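PDB 4RL3: chitinase A from Pteris ryukyuensis, which probably hydrolyses the glycosidic bonds of chitin, its chain here being the family 18 catalytic domain of a longer class III chitinase that also carries LysM sequence. Local coordinates for residues A[119-123]-A[138-142]. Residues are numbered along the deposited sequence; the frame is centred on the assembly and turned at random.
Sequences IDIDY and IGQLI
The Y123 ring meets I138 obliquely, with ring atom CE2 4.3 Å from methyl CD1 of I138. F91 packs against the same ring edge-to-face. F134 and W99 also touch the Y123 side chain, and its OH hydrogen-bonds to D37. Two residues back along the strand, I121 and I138 reach toward each other tip to tip. CG2 of I138 lies 3.7 Å from CG1 of I121 and 3.8 Å from CD1 of I121. In I138 this branch is anti to the backbone N, with CG1 beside that N (chi1 -62°), and both branches face I121. Strand 118-123 and helix 131-147 belong to a beta-alpha-beta unit of the TIM barrel of family 18. The two segments run almost antiparallel, at 169°, and their axes come within 10.8 Å. I142 crosses I121 at a slant, its CD1 4.0 Å from CG1 of I121. With I121 cut back to an alanine, a gap is likely to open between strand and helix, and I138 and I142 would lose the partner they share. Toward the start of the strand, CD1 of I119 lies 4.0 Å from CD2 of L141 and 4.2 Å from CG1 of I142. V104 and L79 also pack on L141.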
ATOM      1  N   ILE A 119       4.794  -3.993  -6.034  1.00  4.60           N
ATOM      2  CA  ILE A 119       3.587  -4.531  -5.417  1.00  4.45           C
ATOM      3  C   ILE A 119       3.567  -4.234  -3.924  1.00  4.39           C
ATOM      4  O   ILE A 119       4.609  -4.097  -3.288  1.00  4.34           O
ATOM      5  CB  ILE A 119       3.425  -6.055  -5.644  1.00  4.45           C
ATOM      6  CG1 ILE A 119       4.550  -6.871  -4.988  1.00  4.50           C
ATOM      7  CG2 ILE A 119       3.361  -6.346  -7.140  1.00  4.41           C
ATOM      8  CD1 ILE A 119       4.263  -8.354  -4.894  1.00  4.56           C
ATOM      9  N   ASP A 120       2.355  -4.135  -3.397  1.00  4.30           N
ATOM     10  CA  ASP A 120       2.080  -3.889  -1.992  1.00  4.27           C
ATOM     11  C   ASP A 120       1.167  -5.017  -1.520  1.00  4.33           C
ATOM     12  O   ASP A 120       0.187  -5.343  -2.193  1.00  4.40           O
ATOM     13  CB  ASP A 120       1.370  -2.535  -1.846  1.00  4.24           C
ATOM     14  CG  ASP A 120       0.911  -2.259  -0.436  1.00  4.23           C
ATOM     15  OD1 ASP A 120       1.782  -2.114   0.446  1.00  4.24           O
ATOM     16  OD2 ASP A 120      -0.308  -2.164  -0.205  1.00  4.20           O
ATOM     17  N   ILE A 121       1.487  -5.598  -0.367  1.00  4.40           N
ATOM     18  CA  ILE A 121       0.722  -6.719   0.179  1.00  4.48           C
ATOM     19  C   ILE A 121      -0.290  -6.213   1.209  1.00  4.69           C
ATOM     20  O   ILE A 121       0.090  -5.715   2.269  1.00  4.82           O
ATOM     21  CB  ILE A 121       1.651  -7.761   0.839  1.00  4.43           C
ATOM     22  CG1 ILE A 121       2.872  -8.073  -0.036  1.00  4.38           C
ATOM     23  CG2 ILE A 121       0.858  -9.033   1.163  1.00  4.41           C
ATOM     24  CD1 ILE A 121       2.597  -8.597  -1.436  1.00  4.38           C
ATOM     25  N   ASP A 122      -1.578  -6.372   0.905  1.00  4.87           N
ATOM     26  CA  ASP A 122      -2.645  -5.797   1.735  1.00  5.20           C
ATOM     27  C   ASP A 122      -3.767  -6.804   1.972  1.00  5.31           C
ATOM     28  O   ASP A 122      -4.941  -6.440   1.985  1.00  5.26           O
ATOM     29  CB  ASP A 122      -3.185  -4.513   1.095  1.00  5.28           C
ATOM     30  CG  ASP A 122      -4.102  -3.718   2.018  1.00  5.48           C
ATOM     31  OD1 ASP A 122      -3.896  -3.757   3.259  1.00  5.42           O
ATOM     32  OD2 ASP A 122      -5.018  -3.029   1.480  1.00  5.86           O
ATOM     33  N   TYR A 123      -3.400  -8.067   2.175  1.00  5.54           N
ATOM     34  CA  TYR A 123      -4.370  -9.034   2.671  1.00  5.77           C
ATOM     35  C   TYR A 123      -4.635  -8.815   4.144  1.00  6.29           C
ATOM     36  O   TYR A 123      -3.731  -8.439   4.896  1.00  6.02           O
ATOM     37  CB  TYR A 123      -3.871 -10.455   2.467  1.00  5.71           C
ATOM     38  CG  TYR A 123      -3.877 -10.910   1.031  1.00  5.70           C
ATOM     39  CD1 TYR A 123      -5.034 -11.407   0.449  1.00  5.69           C
ATOM     40  CD2 TYR A 123      -2.716 -10.875   0.268  1.00  5.76           C
ATOM     41  CE1 TYR A 123      -5.030 -11.858  -0.861  1.00  5.80           C
ATOM     42  CE2 TYR A 123      -2.702 -11.299  -1.049  1.00  5.76           C
ATOM     43  CZ  TYR A 123      -3.862 -11.788  -1.613  1.00  5.85           C
ATOM     44  OH  TYR A 123      -3.820 -12.231  -2.922  1.00  5.91           O
ATOM     45  N   ILE A 138       3.758 -15.289   0.015  1.00  4.73           N
ATOM     46  CA  ILE A 138       4.086 -13.891  -0.247  1.00  4.66           C
ATOM     47  C   ILE A 138       5.598 -13.667  -0.316  1.00  4.70           C
ATOM     48  O   ILE A 138       6.082 -12.915  -1.173  1.00  4.63           O
ATOM     49  CB  ILE A 138       3.468 -12.957   0.814  1.00  4.64           C
ATOM     50  CG1 ILE A 138       1.937 -13.049   0.788  1.00  4.64           C
ATOM     51  CG2 ILE A 138       3.934 -11.516   0.621  1.00  4.65           C
ATOM     52  CD1 ILE A 138       1.293 -12.724  -0.535  1.00  4.71           C
ATOM     53  N   GLY A 139       6.340 -14.298   0.585  1.00  4.69           N
ATOM     54  CA  GLY A 139       7.786 -14.159   0.581  1.00  4.79           C
ATOM     55  C   GLY A 139       8.386 -14.638  -0.729  1.00  4.88           C
ATOM     56  O   GLY A 139       9.259 -13.987  -1.320  1.00  5.00           O
ATOM     57  N   GLN A 140       7.904 -15.775  -1.212  1.00  4.95           N
ATOM     58  CA  GLN A 140       8.363 -16.307  -2.503  1.00  5.12           C
ATOM     59  C   GLN A 140       7.967 -15.400  -3.663  1.00  5.00           C
ATOM     60  O   GLN A 140       8.745 -15.179  -4.573  1.00  4.99           O
ATOM     61  CB  GLN A 140       7.798 -17.703  -2.732  1.00  5.37           C
ATOM     62  CG  GLN A 140       8.441 -18.771  -1.881  1.00  5.67           C
ATOM     63  CD  GLN A 140       7.951 -20.150  -2.281  1.00  5.96           C
ATOM     64  OE1 GLN A 140       8.256 -20.624  -3.375  1.00  6.95           O
ATOM     65  NE2 GLN A 140       7.172 -20.789  -1.421  1.00  6.02           N
ATOM     66  N   LEU A 141       6.735 -14.896  -3.638  1.00  4.82           N
ATOM     67  CA  LEU A 141       6.248 -13.977  -4.668  1.00  4.74           C
ATOM     68  C   LEU A 141       7.162 -12.752  -4.767  1.00  4.80           C
ATOM     69  O   LEU A 141       7.626 -12.399  -5.848  1.00  4.84           O
ATOM     70  CB  LEU A 141       4.817 -13.550  -4.348  1.00  4.67           C
ATOM     71  CG  LEU A 141       4.229 -12.409  -5.176  1.00  4.60           C
ATOM     72  CD1 LEU A 141       4.186 -12.778  -6.656  1.00  4.64           C
ATOM     73  CD2 LEU A 141       2.850 -12.049  -4.668  1.00  4.57           C
ATOM     74  N   ILE A 142       7.430 -12.119  -3.628  1.00  4.90           N
ATOM     75  CA  ILE A 142       8.259 -10.911  -3.632  1.00  4.96           C
ATOM     76  C   ILE A 142       9.691 -11.225  -4.070  1.00  5.08           C
ATOM     77  O   ILE A 142      10.291 -10.503  -4.869  1.00  4.97           O
ATOM     78  CB  ILE A 142       8.265 -10.220  -2.251  1.00  5.01           C
ATOM     79  CG1 ILE A 142       6.879  -9.684  -1.923  1.00  5.04           C
ATOM     80  CG2 ILE A 142       9.283  -9.096  -2.225  1.00  4.97           C
ATOM     81  CD1 ILE A 142       6.717  -9.249  -0.478  1.00  5.09           C
TER